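Local coordinates for ESX-5 secretion system protein EccC5 (Mycobacterium tuberculosis, PDB 6J18) that forms part of the mycobacterial ESX-5 type VII secretion machinery exporting EsxN and certain PE_PGRS and PPE proteins, represented here by one ATP-binding FtsK-like ATPase domain, at residues S137-L142 with P202-I207; L120-A125 with P133-A138; A177-R182 with A233-H238; A91-L96 with A263-L268. All coordinates share one frame; numbering follows the deposited sequence.

Contact 1. Residues S137-L142 with P202-I207; sequences SAQVWL and PEIFLI
Ser137 O, Gln139 N and O, and Trp141 N and O all find partners on one neighbouring strand, a textbook case of a parallel ladder. Glu203 N donates to Ser137 O at 2.8 Å, and Glu203 O receives Gln139 N at 2.7 Å. Phe205 repeats the scheme: its N gives to Gln139 O in a nearly linear bond (172°), and its O takes Trp141 N. Ile207 N closes the ladder on Trp141 O at 3.0 Å. The residues between turn their N-H and C=O groups to the flanking chains: Ala138 to Ala122, Val140 to Tyr157 and Glu159, Leu142 to Arg160 and Ala162; Ile204 to Gly236 and His238, Leu206 to His238.

Side-chain polar groups are matched as well. With CG anti to its backbone N (chi1 169°) and the chain extended, the buried Gln139 carries OE1 to the edge of the Trp141 indole, where NE1 donates at 2.8 Å. Its NE2 is taken by Gly124 O, and Glu203 OE1 pairs with His238 NE2. Beside this amide, Ile204 CG2 meets Trp141 CD1 at 3.5 Å. On the face bearing Ala138 and Phe205, Ala138 CB touches Phe205 CE1 at 3.7 Å.

Helix 106-120 packs against this face, and helix 165-180 covers the one carrying Trp141 and Ile204. A parallel sheet between helical layers is the core of the P-loop ATPase fold shared by FtsK-type motors, and the Phe-Leu-Ile run of strand 203-208 is consistent with a Walker B strand.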
loop_
_atom_site.group_PDB
_atom_site.type_symbol
_atom_site.label_atom_id
_atom_site.label_comp_id
_atom_site.label_asym_id
_atom_site.label_seq_id
_atom_site.Cartn_x
_atom_site.Cartn_y
_atom_site.Cartn_z
ATOM N N SER A 137 9.975 -0.357 12.927
ATOM C CA SER A 137 10.570 0.593 11.996
ATOM C C SER A 137 10.007 0.399 10.594
ATOM O O SER A 137 9.665 -0.719 10.207
ATOM C CB SER A 137 12.093 0.445 11.979
ATOM O OG SER A 137 12.644 0.702 13.258
ATOM N N ALA A 138 9.909 1.485 9.836
ATOM C CA ALA A 138 9.398 1.404 8.471
ATOM C C ALA A 138 10.319 2.084 7.474
ATOM O O ALA A 138 10.840 3.174 7.714
ATOM C CB ALA A 138 8.013 2.005 8.384
ATOM N N GLN A 139 10.495 1.423 6.340
ATOM C CA GLN A 139 11.346 1.910 5.272
ATOM C C GLN A 139 10.535 1.952 3.982
ATOM O O GLN A 139 9.896 0.966 3.614
ATOM C CB GLN A 139 12.574 1.010 5.142
ATOM C CG GLN A 139 13.422 1.240 3.921
ATOM C CD GLN A 139 14.623 0.317 3.886
ATOM O OE1 GLN A 139 14.649 -0.658 3.136
ATOM N NE2 GLN A 139 15.624 0.617 4.705
ATOM N N VAL A 140 10.539 3.095 3.304
ATOM C CA VAL A 140 9.686 3.279 2.134
ATOM C C VAL A 140 10.470 3.274 0.824
ATOM O O VAL A 140 11.479 3.964 0.687
ATOM C CB VAL A 140 8.882 4.595 2.231
ATOM C CG1 VAL A 140 8.159 4.887 0.921
ATOM C CG2 VAL A 140 7.895 4.529 3.388
ATOM N N TRP A 141 9.995 2.477 -0.128
ATOM C CA TRP A 141 10.538 2.457 -1.480
ATOM C C TRP A 141 9.464 2.973 -2.433
ATOM O O TRP A 141 8.476 2.289 -2.702
ATOM C CB TRP A 141 10.991 1.046 -1.865
ATOM C CG TRP A 141 12.065 0.498 -0.964
ATOM C CD1 TRP A 141 11.955 0.226 0.371
ATOM C CD2 TRP A 141 13.403 0.146 -1.334
ATOM N NE1 TRP A 141 13.144 -0.264 0.854
ATOM C CE2 TRP A 141 14.051 -0.325 -0.173
ATOM C CE3 TRP A 141 14.121 0.183 -2.534
ATOM C CZ2 TRP A 141 15.375 -0.754 -0.175
ATOM C CZ3 TRP A 141 15.438 -0.243 -2.535
ATOM C CH2 TRP A 141 16.051 -0.704 -1.363
ATOM N N LEU A 142 9.661 4.187 -2.937
ATOM C CA LEU A 142 8.585 4.919 -3.598
ATOM C C LEU A 142 8.738 5.019 -5.116
ATOM O O LEU A 142 9.728 5.547 -5.617
ATOM C CB LEU A 142 8.489 6.326 -2.998
ATOM C CG LEU A 142 7.407 7.277 -3.514
ATOM C CD1 LEU A 142 6.021 6.763 -3.162
ATOM C CD2 LEU A 142 7.625 8.677 -2.955
ATOM N N PRO A 202 13.988 -3.080 9.098
ATOM C CA PRO A 202 12.673 -2.450 9.182
ATOM C C PRO A 202 11.665 -3.068 8.230
ATOM O O PRO A 202 12.026 -3.806 7.308
ATOM C CB PRO A 202 12.959 -1.006 8.783
ATOM C CG PRO A 202 14.087 -1.126 7.821
ATOM C CD PRO A 202 14.940 -2.260 8.329
ATOM N N GLU A 203 10.395 -2.770 8.484
ATOM C CA GLU A 203 9.308 -3.120 7.576
ATOM C C GLU A 203 9.492 -2.349 6.277
ATOM O O GLU A 203 9.822 -1.165 6.297
ATOM C CB GLU A 203 7.946 -2.818 8.216
ATOM C CG GLU A 203 7.661 -3.658 9.459
ATOM C CD GLU A 203 7.402 -5.108 9.119
ATOM O OE1 GLU A 203 6.412 -5.414 8.403
ATOM O OE2 GLU A 203 8.206 -5.954 9.559
ATOM N N ILE A 204 9.311 -3.029 5.149
ATOM C CA ILE A 204 9.512 -2.408 3.844
ATOM C C ILE A 204 8.184 -2.138 3.145
ATOM O O ILE A 204 7.412 -3.058 2.880
ATOM C CB ILE A 204 10.400 -3.283 2.935
ATOM C CG1 ILE A 204 11.820 -3.347 3.497
ATOM C CG2 ILE A 204 10.420 -2.737 1.513
ATOM C CD1 ILE A 204 12.732 -4.295 2.755
ATOM N N PHE A 205 7.922 -0.867 2.860
ATOM C CA PHE A 205 6.725 -0.476 2.129
ATOM C C PHE A 205 7.067 -0.096 0.694
ATOM O O PHE A 205 7.686 0.942 0.452
ATOM C CB PHE A 205 6.019 0.696 2.820
ATOM C CG PHE A 205 5.398 0.345 4.143
ATOM C CD1 PHE A 205 6.157 0.333 5.301
ATOM C CD2 PHE A 205 4.049 0.038 4.226
ATOM C CE1 PHE A 205 5.581 0.014 6.521
ATOM C CE2 PHE A 205 3.468 -0.281 5.440
ATOM C CZ PHE A 205 4.234 -0.292 6.588
ATOM N N LEU A 206 6.678 -0.942 -0.253
ATOM C CA LEU A 206 6.800 -0.605 -1.664
ATOM C C LEU A 206 5.539 0.121 -2.106
ATOM O O LEU A 206 4.484 -0.491 -2.270
ATOM C CB LEU A 206 7.028 -1.855 -2.517
ATOM C CG LEU A 206 6.968 -1.653 -4.035
ATOM C CD1 LEU A 206 7.988 -0.619 -4.494
ATOM C CD2 LEU A 206 7.176 -2.973 -4.763
ATOM N N ILE A 207 5.651 1.432 -2.285
ATOM C CA ILE A 207 4.498 2.250 -2.633
ATOM C C ILE A 207 4.600 2.751 -4.067
ATOM O O ILE A 207 5.539 3.464 -4.422
ATOM C CB ILE A 207 4.358 3.442 -1.675
ATOM C CG1 ILE A 207 4.137 2.935 -0.248
ATOM C CG2 ILE A 207 3.212 4.342 -2.109
ATOM C CD1 ILE A 207 4.178 4.016 0.801
#

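Contact 2. Residues L120-A125 with P133-A138; sequences LYAPGA and PGRPSA
Two torsions turn Tyr121 and Arg135 across to the facing segment: Tyr121 CG sits anti to the carbonyl carbon (chi1 -65°), which brings the ring against Ala138 and Pro136, and the Arg135 chain folds at chi3 (80°), which swings its guanidinium over the Tyr121-Ala122 peptide. Tyr121 CB lies 3.5 Å from Ala138 CB, and the ring crosses Pro136 at about a right angle, with Tyr121 CD2 3.8 Å from Pro136 CB. Further out, the same ring meets Phe205 edge-to-face.

Arg135 contributes a flat surface. Ala122 N lies over the centre of the guanidinium, 3.8 Å above its plane, while the amide hydrogen of Ala122 goes to Pro136 O, with Ala122 N 2.8 Å from that oxygen. At the guanidinium edge, Arg135 NH1 donates to a water 2.9 Å away. NH2 bonds weakly to Arg119 O, in the last turn of helix 106-120.

Past this cover the backbones pair as two parallel strands, the short 122-123 lying beside 137-143. Ala138 N donates to Ala122 O at 3.0 Å, and Ser137 CA comes within 3.3 Å of that oxygen. Two residues on, the pairing weakens: Gly124 N reaches Ala138 O through a weak bond bent to 119°.

The firm direct bonds across the contact are backbone ones, whereas arginine works chiefly by covering a peptide and facing carbonyls at the end of a helix, whose partial negative charge would probably favour its positive group.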
loop_
_atom_site.group_PDB
_atom_site.type_symbol
_atom_site.label_atom_id
_atom_site.label_comp_id
_atom_site.label_asym_id
_atom_site.label_seq_id
_atom_site.Cartn_x
_atom_site.Cartn_y
_atom_site.Cartn_z
ATOM N N LEU A 120 3.152 5.867 13.126
ATOM C CA LEU A 120 3.149 4.585 13.822
ATOM C C LEU A 120 4.512 3.900 13.877
ATOM O O LEU A 120 4.746 3.043 14.729
ATOM C CB LEU A 120 2.136 3.653 13.161
ATOM C CG LEU A 120 0.690 4.138 13.253
ATOM C CD1 LEU A 120 -0.153 3.453 12.203
ATOM C CD2 LEU A 120 0.130 3.887 14.646
ATOM N N TYR A 121 5.406 4.273 12.969
ATOM C CA TYR A 121 6.704 3.616 12.878
ATOM C C TYR A 121 7.868 4.566 13.125
ATOM O O TYR A 121 7.798 5.749 12.796
ATOM C CB TYR A 121 6.890 2.977 11.504
ATOM C CG TYR A 121 5.949 1.840 11.177
ATOM C CD1 TYR A 121 4.688 2.086 10.649
ATOM C CD2 TYR A 121 6.335 0.518 11.367
ATOM C CE1 TYR A 121 3.831 1.050 10.336
ATOM C CE2 TYR A 121 5.483 -0.526 11.057
ATOM C CZ TYR A 121 4.233 -0.252 10.541
ATOM O OH TYR A 121 3.380 -1.285 10.228
ATOM N N ALA A 122 8.942 4.031 13.694
ATOM C CA ALA A 122 10.206 4.746 13.758
ATOM C C ALA A 122 10.806 4.801 12.355
ATOM O O ALA A 122 10.595 3.886 11.559
ATOM C CB ALA A 122 11.160 4.068 14.732
ATOM N N PRO A 123 11.542 5.878 12.041
ATOM C CA PRO A 123 12.173 6.006 10.720
ATOM C C PRO A 123 13.165 4.876 10.437
ATOM O O PRO A 123 14.045 4.613 11.256
ATOM C CB PRO A 123 12.884 7.362 10.801
ATOM C CG PRO A 123 13.066 7.614 12.262
ATOM C CD PRO A 123 11.848 7.029 12.908
ATOM N N GLY A 124 13.021 4.226 9.286
ATOM C CA GLY A 124 13.785 3.026 8.995
ATOM C C GLY A 124 14.698 3.069 7.783
ATOM O O GLY A 124 15.208 2.033 7.358
ATOM N N ALA A 125 14.911 4.255 7.218
ATOM C CA ALA A 125 15.886 4.406 6.141
ATOM C C ALA A 125 17.287 4.163 6.694
ATOM O O ALA A 125 17.511 4.307 7.891
ATOM C CB ALA A 125 15.787 5.782 5.506
ATOM N N PRO A 133 13.140 2.105 22.015
ATOM C CA PRO A 133 12.815 0.742 22.455
ATOM C C PRO A 133 11.342 0.376 22.276
ATOM O O PRO A 133 10.461 1.145 22.659
ATOM C CB PRO A 133 13.191 0.753 23.945
ATOM C CG PRO A 133 13.286 2.199 24.321
ATOM C CD PRO A 133 13.772 2.887 23.089
ATOM N N GLY A 134 11.091 -0.787 21.681
ATOM C CA GLY A 134 9.739 -1.289 21.515
ATOM C C GLY A 134 9.057 -0.872 20.225
ATOM O O GLY A 134 8.024 -1.428 19.860
ATOM N N ARG A 135 9.630 0.106 19.531
ATOM C CA ARG A 135 9.019 0.627 18.312
ATOM C C ARG A 135 9.395 -0.179 17.074
ATOM O O ARG A 135 10.556 -0.548 16.894
ATOM C CB ARG A 135 9.409 2.090 18.094
ATOM C CG ARG A 135 8.852 3.056 19.124
ATOM C CD ARG A 135 8.689 4.444 18.525
ATOM N NE ARG A 135 7.473 4.543 17.721
ATOM C CZ ARG A 135 7.220 5.521 16.858
ATOM N NH1 ARG A 135 8.104 6.493 16.673
ATOM N NH2 ARG A 135 6.083 5.525 16.175
ATOM N N PRO A 136 8.407 -0.453 16.211
ATOM C CA PRO A 136 8.687 -1.019 14.890
ATOM C C PRO A 136 9.259 0.053 13.968
ATOM O O PRO A 136 9.048 1.241 14.217
ATOM C CB PRO A 136 7.314 -1.489 14.410
ATOM C CG PRO A 136 6.359 -0.568 15.088
ATOM C CD PRO A 136 6.961 -0.277 16.439
ATOM N N SER A 137 9.975 -0.357 12.927
ATOM C CA SER A 137 10.570 0.593 11.996
ATOM C C SER A 137 10.007 0.399 10.594
ATOM O O SER A 137 9.665 -0.719 10.207
ATOM C CB SER A 137 12.093 0.445 11.979
ATOM O OG SER A 137 12.644 0.702 13.258
ATOM N N ALA A 138 9.909 1.485 9.836
ATOM C CA ALA A 138 9.398 1.404 8.471
ATOM C C ALA A 138 10.319 2.084 7.474
ATOM O O ALA A 138 10.840 3.174 7.714
ATOM C CB ALA A 138 8.013 2.005 8.384
HETATM O O HOH W 1 6.773 8.167 14.735
#

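Contact 3. Residues A177-R182 with A233-H238; sequences AALAGR and ADVGLH
Leu179, near the end of helix 165-180, is the first residue to touch the partner segment, spreading its two methyls between Val235 and Leu237. Leu179 CD1 meets Leu237 CD2 at 3.9 Å, the two leucines crossing at about a right angle, and Leu179 CD2 stands 4.3 Å from Val235 CG2. The main chain then turns back on itself: Leu179 O takes Arg182 N at 3.1 Å. This turn delivers Arg182, whose CB packs on Val235 CG1 and whose chain runs extended from CG to NE. Its extension carries Arg182 NH1 to Val235 O, a bond of 2.8 Å and 163°. The oxygen lies in the guanidinium plane, yet the donor is tilted by 32° from the carbonyl plane. NH2 serves Pro202 O, so one guanidinium ties the helix end to the entry of two strands, 203-208 and 237-244. Arg182 O is linked to Asp234 O by a water that donates to both, 3.0 Å from the first.

Val235 lies at the end of a short, weakly bonded helix, and Gly236 leaves helical angles with positive phi. A buried arginine bonded to main-chain carbonyls, one of them at a helix end, would probably have its charge eased by that end.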
loop_
_atom_site.group_PDB
_atom_site.type_symbol
_atom_site.label_atom_id
_atom_site.label_comp_id
_atom_site.label_asym_id
_atom_site.label_seq_id
_atom_site.Cartn_x
_atom_site.Cartn_y
_atom_site.Cartn_z
ATOM N N ALA A 177 17.178 -7.658 -3.902
ATOM C CA ALA A 177 18.368 -8.171 -3.235
ATOM C C ALA A 177 18.194 -8.158 -1.718
ATOM O O ALA A 177 18.621 -9.084 -1.029
ATOM C CB ALA A 177 19.591 -7.362 -3.634
ATOM N N ALA A 178 17.565 -7.107 -1.204
ATOM C CA ALA A 178 17.328 -6.989 0.229
ATOM C C ALA A 178 16.300 -8.016 0.692
ATOM O O ALA A 178 16.459 -8.638 1.742
ATOM C CB ALA A 178 16.872 -5.584 0.579
ATOM N N LEU A 179 15.251 -8.193 -0.104
ATOM C CA LEU A 179 14.188 -9.136 0.225
ATOM C C LEU A 179 14.678 -10.581 0.162
ATOM O O LEU A 179 14.266 -11.418 0.965
ATOM C CB LEU A 179 12.995 -8.942 -0.715
ATOM C CG LEU A 179 12.230 -7.623 -0.579
ATOM C CD1 LEU A 179 11.137 -7.523 -1.633
ATOM C CD2 LEU A 179 11.647 -7.481 0.817
ATOM N N ALA A 180 15.559 -10.865 -0.792
ATOM C CA ALA A 180 16.093 -12.213 -0.972
ATOM C C ALA A 180 16.929 -12.650 0.226
ATOM O O ALA A 180 17.058 -13.844 0.502
ATOM C CB ALA A 180 16.920 -12.287 -2.246
ATOM N N GLY A 181 17.496 -11.680 0.934
ATOM C CA GLY A 181 18.317 -11.968 2.095
ATOM C C GLY A 181 17.504 -12.250 3.343
ATOM O O GLY A 181 18.036 -12.743 4.336
ATOM N N ARG A 182 16.210 -11.953 3.300
ATOM C CA ARG A 182 15.371 -12.090 4.486
ATOM C C ARG A 182 14.836 -13.511 4.668
ATOM O O ARG A 182 13.634 -13.767 4.564
ATOM C CB ARG A 182 14.225 -11.083 4.436
ATOM C CG ARG A 182 14.725 -9.648 4.485
ATOM C CD ARG A 182 13.634 -8.663 4.854
ATOM N NE ARG A 182 14.200 -7.390 5.290
ATOM C CZ ARG A 182 13.482 -6.348 5.696
ATOM N NH1 ARG A 182 12.158 -6.424 5.726
ATOM N NH2 ARG A 182 14.088 -5.232 6.076
ATOM N N ALA A 233 4.581 -11.291 4.643
ATOM C CA ALA A 233 4.611 -11.150 6.094
ATOM C C ALA A 233 5.904 -11.706 6.684
ATOM O O ALA A 233 6.385 -11.226 7.710
ATOM C CB ALA A 233 3.406 -11.839 6.718
ATOM N N ASP A 234 6.465 -12.715 6.025
ATOM C CA ASP A 234 7.680 -13.361 6.508
ATOM C C ASP A 234 8.932 -12.551 6.186
ATOM O O ASP A 234 9.976 -12.736 6.814
ATOM C CB ASP A 234 7.808 -14.766 5.919
ATOM C CG ASP A 234 6.802 -15.736 6.507
ATOM O OD1 ASP A 234 5.893 -15.285 7.234
ATOM O OD2 ASP A 234 6.926 -16.948 6.247
ATOM N N VAL A 235 8.833 -11.660 5.204
ATOM C CA VAL A 235 9.962 -10.813 4.841
ATOM C C VAL A 235 9.674 -9.349 5.166
ATOM O O VAL A 235 10.444 -8.462 4.803
ATOM C CB VAL A 235 10.320 -10.947 3.346
ATOM C CG1 VAL A 235 10.741 -12.374 3.028
ATOM C CG2 VAL A 235 9.150 -10.520 2.473
ATOM N N GLY A 236 8.563 -9.109 5.855
ATOM C CA GLY A 236 8.188 -7.770 6.273
ATOM C C GLY A 236 7.960 -6.822 5.111
ATOM O O GLY A 236 8.388 -5.668 5.147
ATOM N N LEU A 237 7.282 -7.311 4.079
ATOM C CA LEU A 237 7.028 -6.517 2.884
ATOM C C LEU A 237 5.568 -6.081 2.797
ATOM O O LEU A 237 4.660 -6.853 3.104
ATOM C CB LEU A 237 7.413 -7.307 1.630
ATOM C CG LEU A 237 7.041 -6.706 0.273
ATOM C CD1 LEU A 237 7.785 -5.398 0.032
ATOM C CD2 LEU A 237 7.309 -7.700 -0.846
ATOM N N HIS A 238 5.355 -4.836 2.383
ATOM C CA HIS A 238 4.013 -4.324 2.134
ATOM C C HIS A 238 3.963 -3.628 0.781
ATOM O O HIS A 238 4.670 -2.647 0.555
ATOM C CB HIS A 238 3.580 -3.357 3.237
ATOM C CG HIS A 238 3.634 -3.947 4.612
ATOM N ND1 HIS A 238 2.663 -4.798 5.094
ATOM C CD2 HIS A 238 4.542 -3.808 5.606
ATOM C CE1 HIS A 238 2.971 -5.159 6.328
ATOM N NE2 HIS A 238 4.107 -4.574 6.661
HETATM O O HOH W 2 11.916 -15.281 6.485
#

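Contact 4. Residues A91-L96 with A263-L268; sequences AENSHL and ANAPLL
Asn93 reaches across to the chain just after helix 255-262 with both ends of its amide. Asn93 ND2 donates to Ala263 O at 2.9 Å, a weak bond bent to 127°, while Asn93 OD1 faces Ala265 CA at 3.6 Å and the Pro266 ring at CD. Pro266 CD lies 3.3 Å from His95 O. The CB atoms of His95 and Ala265 meet at 3.9 Å. Farther along, Leu96 crosses Pro266 at about a right angle, and Leu96 CD1 comes 3.4 Å from Pro266 O and 4.0 Å from Pro266 CB.

Asn93 CG stands anti to the backbone N (chi1 -162°), and from there Asn93 OD1 accepts His95 N at 2.9 Å: an Asx turn just before strand 96-100. In the other segment, Asn264 with positive phi is the C-prime residue of a Schellman motif ending helix 255-262. The two turns thus lead into neighbouring parallel strands, 96-100 and 267-269, of the P-loop ATPase sheet, the former running into the predicted ATP-binding loop that begins at Gly100.

In the next shell, Pro266 and Leu268 hydrogen-bond through their backbones to Met97, and Ala265 O accepts from Arg280. The His95 imidazole, with Ser94 CB over one face, is fixed at both nitrogens, ND1 by Val239 N and NE2 by Val229 O. Beyond the strand start, the Leu268 side chain lies about 8 Å from the bound ATP.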
loop_
_atom_site.group_PDB
_atom_site.type_symbol
_atom_site.label_atom_id
_atom_site.label_comp_id
_atom_site.label_asym_id
_atom_site.label_seq_id
_atom_site.Cartn_x
_atom_site.Cartn_y
_atom_site.Cartn_z
ATOM N N ALA A 91 -2.666 -8.362 9.727
ATOM C CA ALA A 91 -2.897 -9.721 10.210
ATOM C C ALA A 91 -3.647 -10.525 9.150
ATOM O O ALA A 91 -3.462 -11.734 9.023
ATOM C CB ALA A 91 -3.668 -9.704 11.518
ATOM N N GLU A 92 -4.498 -9.835 8.394
ATOM C CA GLU A 92 -5.258 -10.447 7.307
ATOM C C GLU A 92 -4.467 -10.452 6.002
ATOM O O GLU A 92 -4.318 -11.493 5.359
ATOM C CB GLU A 92 -6.587 -9.716 7.093
ATOM C CG GLU A 92 -7.747 -10.289 7.886
ATOM C CD GLU A 92 -9.075 -9.626 7.549
ATOM O OE1 GLU A 92 -9.133 -8.848 6.568
ATOM O OE2 GLU A 92 -10.067 -9.888 8.265
ATOM N N ASN A 93 -3.982 -9.280 5.605
ATOM C CA ASN A 93 -3.247 -9.144 4.357
ATOM C C ASN A 93 -2.209 -8.029 4.432
ATOM O O ASN A 93 -2.436 -6.997 5.064
ATOM C CB ASN A 93 -4.213 -8.887 3.201
ATOM C CG ASN A 93 -3.586 -9.165 1.848
ATOM O OD1 ASN A 93 -2.852 -8.338 1.305
ATOM N ND2 ASN A 93 -3.871 -10.340 1.300
ATOM N N SER A 94 -1.077 -8.237 3.767
ATOM C CA SER A 94 0.041 -7.303 3.841
ATOM C C SER A 94 -0.065 -6.152 2.843
ATOM O O SER A 94 0.723 -5.208 2.897
ATOM C CB SER A 94 1.362 -8.045 3.613
ATOM O OG SER A 94 1.567 -9.053 4.587
ATOM N N HIS A 95 -1.036 -6.223 1.938
ATOM C CA HIS A 95 -1.040 -5.330 0.781
ATOM C C HIS A 95 -2.327 -4.533 0.593
ATOM O O HIS A 95 -3.297 -4.704 1.332
ATOM C CB HIS A 95 -0.767 -6.139 -0.488
ATOM C CG HIS A 95 0.352 -7.122 -0.345
ATOM N ND1 HIS A 95 1.655 -6.736 -0.118
ATOM C CD2 HIS A 95 0.362 -8.475 -0.394
ATOM C CE1 HIS A 95 2.421 -7.809 -0.037
ATOM N NE2 HIS A 95 1.662 -8.877 -0.199
ATOM N N LEU A 96 -2.315 -3.657 -0.409
ATOM C CA LEU A 96 -3.497 -2.892 -0.791
ATOM C C LEU A 96 -3.415 -2.429 -2.242
ATOM O O LEU A 96 -2.376 -1.945 -2.692
ATOM C CB LEU A 96 -3.682 -1.678 0.125
ATOM C CG LEU A 96 -4.801 -0.716 -0.291
ATOM C CD1 LEU A 96 -6.159 -1.408 -0.240
ATOM C CD2 LEU A 96 -4.803 0.545 0.563
ATOM N N ALA A 263 -2.966 -13.158 -4.157
ATOM C CA ALA A 263 -2.768 -13.101 -2.713
ATOM C C ALA A 263 -4.004 -12.544 -2.011
ATOM O O ALA A 263 -3.991 -12.320 -0.801
ATOM C CB ALA A 263 -1.544 -12.264 -2.379
ATOM N N ASN A 264 -5.064 -12.325 -2.788
ATOM C CA ASN A 264 -6.331 -11.803 -2.280
ATOM C C ASN A 264 -6.175 -10.488 -1.519
ATOM O O ASN A 264 -6.809 -10.279 -0.484
ATOM C CB ASN A 264 -7.015 -12.840 -1.386
ATOM C CG ASN A 264 -7.525 -14.036 -2.168
ATOM O OD1 ASN A 264 -7.199 -15.182 -1.856
ATOM N ND2 ASN A 264 -8.333 -13.775 -3.190
ATOM N N ALA A 265 -5.325 -9.607 -2.038
ATOM C CA ALA A 265 -5.125 -8.294 -1.438
ATOM C C ALA A 265 -6.405 -7.469 -1.515
ATOM O O ALA A 265 -7.157 -7.579 -2.485
ATOM C CB ALA A 265 -3.979 -7.562 -2.125
ATOM N N PRO A 266 -6.663 -6.653 -0.483
ATOM C CA PRO A 266 -7.812 -5.740 -0.488
ATOM C C PRO A 266 -7.773 -4.793 -1.681
ATOM O O PRO A 266 -6.713 -4.258 -2.008
ATOM C CB PRO A 266 -7.655 -4.969 0.826
ATOM C CG PRO A 266 -6.866 -5.877 1.703
ATOM C CD PRO A 266 -5.921 -6.600 0.789
ATOM N N LEU A 267 -8.917 -4.597 -2.326
ATOM C CA LEU A 267 -8.997 -3.724 -3.488
ATOM C C LEU A 267 -10.031 -2.625 -3.280
ATOM O O LEU A 267 -11.230 -2.893 -3.208
ATOM C CB LEU A 267 -9.333 -4.534 -4.741
ATOM C CG LEU A 267 -9.598 -3.750 -6.028
ATOM C CD1 LEU A 267 -8.359 -3.002 -6.480
ATOM C CD2 LEU A 267 -10.076 -4.691 -7.118
ATOM N N LEU A 268 -9.559 -1.386 -3.176
ATOM C CA LEU A 268 -10.457 -0.248 -3.051
ATOM C C LEU A 268 -10.848 0.267 -4.426
ATOM O O LEU A 268 -10.021 0.818 -5.153
ATOM C CB LEU A 268 -9.814 0.876 -2.238
ATOM C CG LEU A 268 -10.737 2.068 -1.968
ATOM C CD1 LEU A 268 -11.860 1.671 -1.021
ATOM C CD2 LEU A 268 -9.960 3.256 -1.420
#

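How the contacts relate
All four contacts serve one mixed sheet, at different depths. Contact 1 is core, a complete parallel ladder; contact 2 extends it through the shared strand 137-143 to a short, partly exposed edge strand. Contact 3 is also buried but joins a helix end to a strand start, with apolar packing, a water bridge and a single arginine-to-carbonyl bond instead of a ladder, and its His238 pairs with Ile204 and Leu206 of contact 1. Contact 4, partly buried and holding turns and a proline, meets contact 3 where Ser94 O accepts His238 ND1. Along the chain it encloses the others. It is the contact nearest the nucleotide, with contact 1 somewhat farther, whereas contacts 2 and 3 lie away from the annotated sites.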